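Local coordinates for importin subunit beta-1 (Saccharomyces cerevisiae, PDB 5OWU), which carries proteins into the nucleus as the importin beta subunit, working with importin alpha, which binds the classical nuclear localization signal of the cargo, at residues T53-E56 and G57-L60; I14-D18 and Q19-L23; I477-L480 and V481-L484. All blocks are in the same frame, centred on the assembly; numbering follows the deposited sequence.

Interaction 1. Residues T53-E56 and G57-L60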
loop_
_atom_site.group_PDB
_atom_site.type_symbol
_atom_site.label_atom_id
_atom_site.label_comp_id
_atom_site.label_asym_id
_atom_site.label_seq_id
_atom_site.Cartn_x
_atom_site.Cartn_y
_atom_site.Cartn_z
ATOM N N THR A 53 -3.198 -43.792 1.745
ATOM C CA THR A 53 -2.171 -42.829 1.371
ATOM C C THR A 53 -1.831 -41.936 2.560
ATOM O O THR A 53 -2.696 -41.603 3.376
ATOM C CB THR A 53 -2.640 -41.968 0.188
ATOM O OG1 THR A 53 -2.858 -42.800 -0.958
ATOM C CG2 THR A 53 -1.615 -40.899 -0.168
ATOM N N LYS A 54 -0.557 -41.555 2.654
ATOM C CA LYS A 54 -0.130 -40.652 3.715
ATOM C C LYS A 54 -0.925 -39.353 3.657
ATOM O O LYS A 54 -1.274 -38.864 2.578
ATOM C CB LYS A 54 1.361 -40.355 3.595
ATOM C CG LYS A 54 2.255 -41.568 3.807
ATOM C CD LYS A 54 3.701 -41.226 3.494
ATOM C CE LYS A 54 4.583 -41.274 4.724
ATOM N NZ LYS A 54 5.071 -42.651 4.991
ATOM N N LEU A 55 -1.192 -38.786 4.836
ATOM C CA LEU A 55 -2.020 -37.588 4.932
ATOM C C LEU A 55 -1.511 -36.470 4.035
ATOM O O LEU A 55 -2.289 -35.816 3.331
ATOM C CB LEU A 55 -2.074 -37.099 6.378
ATOM C CG LEU A 55 -3.215 -37.526 7.294
ATOM C CD1 LEU A 55 -3.213 -36.600 8.506
ATOM C CD2 LEU A 55 -4.569 -37.497 6.606
ATOM N N GLU A 56 -0.203 -36.220 4.060
ATOM C CA GLU A 56 0.328 -35.097 3.302
ATOM C C GLU A 56 0.139 -35.289 1.807
ATOM O O GLU A 56 -0.043 -34.307 1.079
ATOM C CB GLU A 56 1.803 -34.902 3.622
ATOM C CG GLU A 56 2.040 -34.326 4.988
ATOM C CD GLU A 56 3.503 -34.245 5.300
ATOM O OE1 GLU A 56 4.234 -33.609 4.515
ATOM O OE2 GLU A 56 3.917 -34.829 6.318
ATOM N N GLY A 57 0.196 -36.535 1.331
ATOM C CA GLY A 57 -0.060 -36.797 -0.076
ATOM C C GLY A 57 -1.505 -36.553 -0.461
ATOM O O GLY A 57 -1.787 -36.078 -1.561
ATOM N N ARG A 58 -2.441 -36.878 0.438
ATOM C CA ARG A 58 -3.857 -36.628 0.175
ATOM C C ARG A 58 -4.150 -35.130 0.140
ATOM O O ARG A 58 -4.823 -34.622 -0.777
ATOM C CB ARG A 58 -4.700 -37.320 1.249
ATOM C CG ARG A 58 -4.428 -38.825 1.395
ATOM C CD ARG A 58 -5.096 -39.408 2.634
ATOM N NE ARG A 58 -6.538 -39.197 2.628
ATOM C CZ ARG A 58 -7.360 -39.551 3.614
ATOM N NH1 ARG A 58 -6.893 -40.144 4.700
ATOM N NH2 ARG A 58 -8.660 -39.304 3.515
ATOM N N ILE A 59 -3.647 -34.408 1.143
ATOM C CA ILE A 59 -3.769 -32.954 1.161
ATOM C C ILE A 59 -3.153 -32.361 -0.099
ATOM O O ILE A 59 -3.742 -31.486 -0.750
ATOM C CB ILE A 59 -3.119 -32.403 2.445
ATOM C CG1 ILE A 59 -3.909 -32.876 3.669
ATOM C CG2 ILE A 59 -3.044 -30.876 2.427
ATOM C CD1 ILE A 59 -3.068 -33.084 4.918
ATOM N N LEU A 60 -1.974 -32.853 -0.482
ATOM C CA LEU A 60 -1.310 -32.350 -1.678
ATOM C C LEU A 60 -2.142 -32.616 -2.929
ATOM O O LEU A 60 -2.237 -31.759 -3.813
ATOM C CB LEU A 60 0.074 -32.982 -1.807
ATOM C CG LEU A 60 0.852 -32.669 -3.082
ATOM C CD1 LEU A 60 1.256 -31.211 -3.142
ATOM C CD2 LEU A 60 2.079 -33.573 -3.190
HETATM O O HOH W 1 -4.416 -41.188 5.508
#
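Arg58 meets Thr53 through its aliphatic chain because CG sits beside its own backbone N (chi1 -55°), which sends the chain back toward the start of the helix. A bend at chi3 (58°) then turns the guanidinium alongside the residues before the first turn. Arg58 CG packs 3.8 Å from Thr53 CB, and the two side chains slant across each other. Thr53 CG2 meets the same Arg58 CG, while Thr53 OG1 bonds to Asp50. A water bridges the two residues. It donates to Thr53 O and accepts from Arg58 NH1, 2.8 Å from each, and lies at the edge of the guanidinium in its plane. Arg58 NE bonds to Leu48 O, so NE and NH1 are both engaged. This is the N-terminal end of helix 55-67 in HEAT repeat 2, with Lys54 at the N-cap position. Lys54 O accepts from Arg58 N at 3.1 Å and, weakly, from Gly57 N. Ile59 N to Leu55 O is almost straight, with an N-H...O angle of 178°. Leu55 CD2 comes obliquely to Arg58 NH1 at 4.0 Å. A leucine in place of Arg58 would probably take this donor from Leu48 O and the water, and leave the residues before the helix freer to move. Ile59 CD1 reaches back over the Leu55 backbone, 3.3 Å from Leu55 O. Leu55 and Ile59 also meet Arg110 of helix 109-126, while Thr53 packs on Ala7 and Glu11 of helix 3-15.

Interaction 2. Residues I14-D18 and Q19-L23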
loop_
_atom_site.group_PDB
_atom_site.type_symbol
_atom_site.label_atom_id
_atom_site.label_comp_id
_atom_site.label_asym_id
_atom_site.label_seq_id
_atom_site.Cartn_x
_atom_site.Cartn_y
_atom_site.Cartn_z
ATOM N N ILE A 14 6.890 -34.853 -2.401
ATOM C CA ILE A 14 7.116 -34.038 -1.205
ATOM C C ILE A 14 7.888 -34.741 -0.093
ATOM O O ILE A 14 8.369 -34.059 0.826
ATOM C CB ILE A 14 5.791 -33.484 -0.639
ATOM C CG1 ILE A 14 4.737 -34.582 -0.566
ATOM C CG2 ILE A 14 5.322 -32.300 -1.481
ATOM C CD1 ILE A 14 3.519 -34.201 0.277
ATOM N N LEU A 15 8.042 -36.058 -0.130
ATOM C CA LEU A 15 8.588 -36.811 0.993
ATOM C C LEU A 15 9.834 -37.615 0.652
ATOM O O LEU A 15 10.402 -38.246 1.548
ATOM C CB LEU A 15 7.525 -37.766 1.556
ATOM C CG LEU A 15 6.196 -37.143 1.993
ATOM C CD1 LEU A 15 5.193 -38.229 2.367
ATOM C CD2 LEU A 15 6.389 -36.180 3.151
ATOM N N SER A 16 10.275 -37.625 -0.593
ATOM C CA SER A 16 11.459 -38.410 -0.919
ATOM C C SER A 16 12.705 -37.690 -0.413
ATOM O O SER A 16 12.846 -36.484 -0.638
ATOM C CB SER A 16 11.577 -38.637 -2.421
ATOM O OG SER A 16 12.716 -39.429 -2.711
ATOM N N PRO A 17 13.627 -38.383 0.266
ATOM C CA PRO A 17 14.898 -37.734 0.637
ATOM C C PRO A 17 15.730 -37.341 -0.564
ATOM O O PRO A 17 16.654 -36.528 -0.430
ATOM C CB PRO A 17 15.617 -38.802 1.477
ATOM C CG PRO A 17 14.595 -39.839 1.791
ATOM C CD PRO A 17 13.580 -39.790 0.700
ATOM N N ASP A 18 15.432 -37.900 -1.728
ATOM C CA ASP A 18 16.219 -37.707 -2.936
ATOM C C ASP A 18 15.582 -36.578 -3.736
ATOM O O ASP A 18 14.516 -36.755 -4.334
ATOM C CB ASP A 18 16.274 -39.008 -3.732
ATOM C CG ASP A 18 17.187 -38.924 -4.933
ATOM O OD1 ASP A 18 17.408 -37.803 -5.437
ATOM O OD2 ASP A 18 17.681 -39.985 -5.371
ATOM N N GLN A 19 16.231 -35.412 -3.732
ATOM C CA GLN A 19 15.709 -34.262 -4.462
ATOM C C GLN A 19 15.452 -34.592 -5.928
ATOM O O GLN A 19 14.489 -34.087 -6.524
ATOM C CB GLN A 19 16.690 -33.097 -4.335
ATOM C CG GLN A 19 16.094 -31.741 -4.656
ATOM C CD GLN A 19 17.075 -30.609 -4.421
ATOM O OE1 GLN A 19 18.225 -30.837 -4.035
ATOM N NE2 GLN A 19 16.626 -29.379 -4.646
ATOM N N ASN A 20 16.292 -35.444 -6.525
ATOM C CA ASN A 20 16.071 -35.871 -7.905
ATOM C C ASN A 20 14.707 -36.523 -8.054
ATOM O O ASN A 20 13.957 -36.214 -8.985
ATOM C CB ASN A 20 17.155 -36.855 -8.349
ATOM C CG ASN A 20 18.540 -36.415 -7.961
ATOM O OD1 ASN A 20 18.860 -35.224 -7.986
ATOM N ND2 ASN A 20 19.380 -37.381 -7.586
ATOM N N ILE A 21 14.380 -37.449 -7.150
ATOM C CA ILE A 21 13.097 -38.139 -7.210
ATOM C C ILE A 21 11.950 -37.161 -6.981
ATOM O O ILE A 21 10.883 -37.286 -7.594
ATOM C CB ILE A 21 13.082 -39.305 -6.203
ATOM C CG1 ILE A 21 14.071 -40.386 -6.653
ATOM C CG2 ILE A 21 11.668 -39.892 -6.052
ATOM C CD1 ILE A 21 14.184 -41.583 -5.717
ATOM N N ARG A 22 12.145 -36.167 -6.110
ATOM C CA ARG A 22 11.099 -35.170 -5.893
ATOM C C ARG A 22 10.800 -34.409 -7.175
ATOM O O ARG A 22 9.634 -34.210 -7.538
ATOM C CB ARG A 22 11.503 -34.191 -4.787
ATOM C CG ARG A 22 11.615 -34.813 -3.407
ATOM C CD ARG A 22 11.320 -33.806 -2.295
ATOM N NE ARG A 22 12.274 -32.697 -2.235
ATOM C CZ ARG A 22 13.451 -32.746 -1.610
ATOM N NH1 ARG A 22 13.837 -33.859 -1.002
ATOM N NH2 ARG A 22 14.251 -31.686 -1.594
ATOM N N LEU A 23 11.848 -33.965 -7.875
ATOM C CA LEU A 23 11.631 -33.179 -9.087
ATOM C C LEU A 23 11.080 -34.046 -10.214
ATOM O O LEU A 23 10.196 -33.612 -10.959
ATOM C CB LEU A 23 12.930 -32.496 -9.510
ATOM C CG LEU A 23 12.837 -31.575 -10.729
ATOM C CD1 LEU A 23 11.959 -30.361 -10.443
ATOM C CD2 LEU A 23 14.232 -31.150 -11.166
#
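Ser16 and Arg22 hold the tight side of this turn, where helix 3-15 ends and helix 19-35 begins within HEAT repeat 1. Arg22 NH1 donates to Ser16 O at 2.8 Å. The oxygen lies at the guanidinium edge, only 2° out of its plane, and the N-H approaches it nearly along its C=O direction. The arginine chain bends at chi3, which folds its end back over the turn. One guanidinium face then lies over Gln19 CA. Ser16 CB packs 3.9 Å from Arg22 CG, and Ser16 OG touches Ile21 CB and CG2. The same hydroxyl accepts from Asp18 N at 3.3 Å, forming an ST turn. Ser16 is buried, and both its hydroxyl and its carbonyl oxygen accept a bond within the turn.

Asp18 caps the new helix from a looser position. Its CG stands anti to the backbone N (chi1 -174°), and this carries OD1 to the first turn. OD1 accepts weakly from Asn20 N at 2.8 Å and weakly from Ile21 N at 3.5 Å. The Asp18 and Asn20 side chains cross at a slant, with the carboxylate and amide planes 70° apart. Asp18 also meets Ile21 at about a right angle, with Asp18 CG 3.8 Å from Ile21 CG1. Pro17, Gln19, Asn20 and Ile21 are exposed, on the loose side.

Asp18 O also accepts from Arg22 N, at 3.0 Å, so Arg22 holds the turn by both backbone and side chain. Asp18 OD1 and Arg22 NH1 stay 6.9 Å apart and make no salt bridge. The carboxylate instead faces N-H groups at the helix start, where its negative charge probably suits the positive end of the helix dipole.

Interaction 3. Residues I477-L480 and V481-L484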
loop_
_atom_site.group_PDB
_atom_site.type_symbol
_atom_site.label_atom_id
_atom_site.label_comp_id
_atom_site.label_asym_id
_atom_site.label_seq_id
_atom_site.Cartn_x
_atom_site.Cartn_y
_atom_site.Cartn_z
ATOM N N ILE A 477 12.880 17.631 13.456
ATOM C CA ILE A 477 13.702 18.597 12.731
ATOM C C ILE A 477 13.348 18.583 11.251
ATOM O O ILE A 477 13.205 19.639 10.618
ATOM C CB ILE A 477 15.196 18.310 12.971
ATOM C CG1 ILE A 477 15.565 18.675 14.413
ATOM C CG2 ILE A 477 16.063 19.081 11.990
ATOM C CD1 ILE A 477 16.912 18.157 14.859
ATOM N N ILE A 478 13.178 17.390 10.679
ATOM C CA ILE A 478 12.730 17.306 9.292
ATOM C C ILE A 478 11.448 18.117 9.109
ATOM O O ILE A 478 11.349 18.958 8.208
ATOM C CB ILE A 478 12.548 15.835 8.876
ATOM C CG1 ILE A 478 13.919 15.173 8.733
ATOM C CG2 ILE A 478 11.772 15.725 7.555
ATOM C CD1 ILE A 478 13.861 13.651 8.616
ATOM N N ASN A 479 10.459 17.902 9.984
ATOM C CA ASN A 479 9.198 18.643 9.864
ATOM C C ASN A 479 9.419 20.150 9.942
ATOM O O ASN A 479 8.843 20.917 9.158
ATOM C CB ASN A 479 8.225 18.206 10.951
ATOM C CG ASN A 479 7.747 16.796 10.762
ATOM O OD1 ASN A 479 8.004 16.186 9.731
ATOM N ND2 ASN A 479 7.029 16.270 11.751
ATOM N N LEU A 480 10.228 20.597 10.906
ATOM C CA LEU A 480 10.487 22.025 11.047
ATOM C C LEU A 480 11.052 22.609 9.767
ATOM O O LEU A 480 10.584 23.648 9.283
ATOM C CB LEU A 480 11.453 22.281 12.201
ATOM C CG LEU A 480 10.871 22.315 13.605
ATOM C CD1 LEU A 480 12.006 22.375 14.616
ATOM C CD2 LEU A 480 9.934 23.502 13.773
ATOM N N VAL A 481 12.083 21.966 9.213
ATOM C CA VAL A 481 12.726 22.496 8.017
ATOM C C VAL A 481 11.752 22.489 6.845
ATOM O O VAL A 481 11.637 23.473 6.105
ATOM C CB VAL A 481 14.004 21.696 7.702
ATOM C CG1 VAL A 481 14.598 22.105 6.353
ATOM C CG2 VAL A 481 15.016 21.891 8.812
ATOM N N GLU A 482 11.030 21.380 6.663
ATOM C CA GLU A 482 10.104 21.272 5.539
ATOM C C GLU A 482 9.027 22.349 5.599
ATOM O O GLU A 482 8.678 22.951 4.574
ATOM C CB GLU A 482 9.464 19.881 5.520
ATOM C CG GLU A 482 10.340 18.792 4.931
ATOM C CD GLU A 482 9.682 17.425 4.979
ATOM O OE1 GLU A 482 8.635 17.283 5.647
ATOM O OE2 GLU A 482 10.217 16.489 4.355
ATOM N N GLN A 483 8.492 22.615 6.788
ATOM C CA GLN A 483 7.372 23.537 6.896
ATOM C C GLN A 483 7.805 24.993 6.981
ATOM O O GLN A 483 7.015 25.872 6.633
ATOM C CB GLN A 483 6.518 23.173 8.115
ATOM C CG GLN A 483 5.883 21.801 8.006
ATOM C CD GLN A 483 4.886 21.728 6.865
ATOM O OE1 GLN A 483 4.968 20.854 6.004
ATOM N NE2 GLN A 483 3.942 22.656 6.858
ATOM N N LEU A 484 9.031 25.278 7.416
ATOM C CA LEU A 484 9.454 26.663 7.569
ATOM C C LEU A 484 10.327 27.165 6.429
ATOM O O LEU A 484 10.437 28.384 6.250
ATOM C CB LEU A 484 10.201 26.842 8.895
ATOM C CG LEU A 484 9.348 26.604 10.143
ATOM C CD1 LEU A 484 10.194 26.655 11.395
ATOM C CD2 LEU A 484 8.233 27.638 10.227
#
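Regular alpha-helical bonds join Val481 N to Ile477 O, Glu482 N to Ile478 O, Gln483 N to Asn479 O and Leu484 N to Leu480 O, each 2.9 Å long, and the N-H...O angle falls from 171° in the first to 140° in the last, at the end of helix 467-484. Leu480 and Leu484 lie side by side and point the same way, with Leu480 CD2 4.0 Å from Leu484 CD1. Both have CG beside the backbone N, which keeps the two branched ends in step. One turn back, Ile477 CG2 makes a looser contact with Val481 CG2 at 4.4 Å. Glu482 runs alongside Ile478, its chain extended beyond CG. Its OE2 rests 3.6 Å from Ile478 CG2, a carboxylate against a methyl group.

The helix is the last of HEAT repeat 11 and is packed on several sides. Ile477 faces helix 452-463, and Leu480 reaches both that helix and helix 425-442. Ile478 and Val481 meet helix 516-530, and Asn479 turns to helix 425-442, where ND2 bonds to Gly436 O.

The contact is therefore mostly apolar. Its one buried amide, that of Asn479, has a backbone oxygen to bond to, and the partly exposed Glu482 lies along the partly exposed Ile478.

Overall arrangement
From the N terminus, interaction 2 comes first, at the turn from helix 3-15 to helix 19-35 in HEAT repeat 1. Interaction 1 follows at the start of helix 55-67 in repeat 2, and interaction 3 comes much later, at the end of helix 467-484 in repeat 11. Each closes only a local turn, and all three run in series, with none nested or crossing. Interactions 1 and 2 have centres 15 Å apart and touch: Leu15 packs on Lys54 and Glu56, and Ile14 on Leu60, which joins repeats 1 and 2. Interaction 3 lies on the opposite side of the chain's centre, its own centre about 60 Å from that of interaction 1, and touches neither.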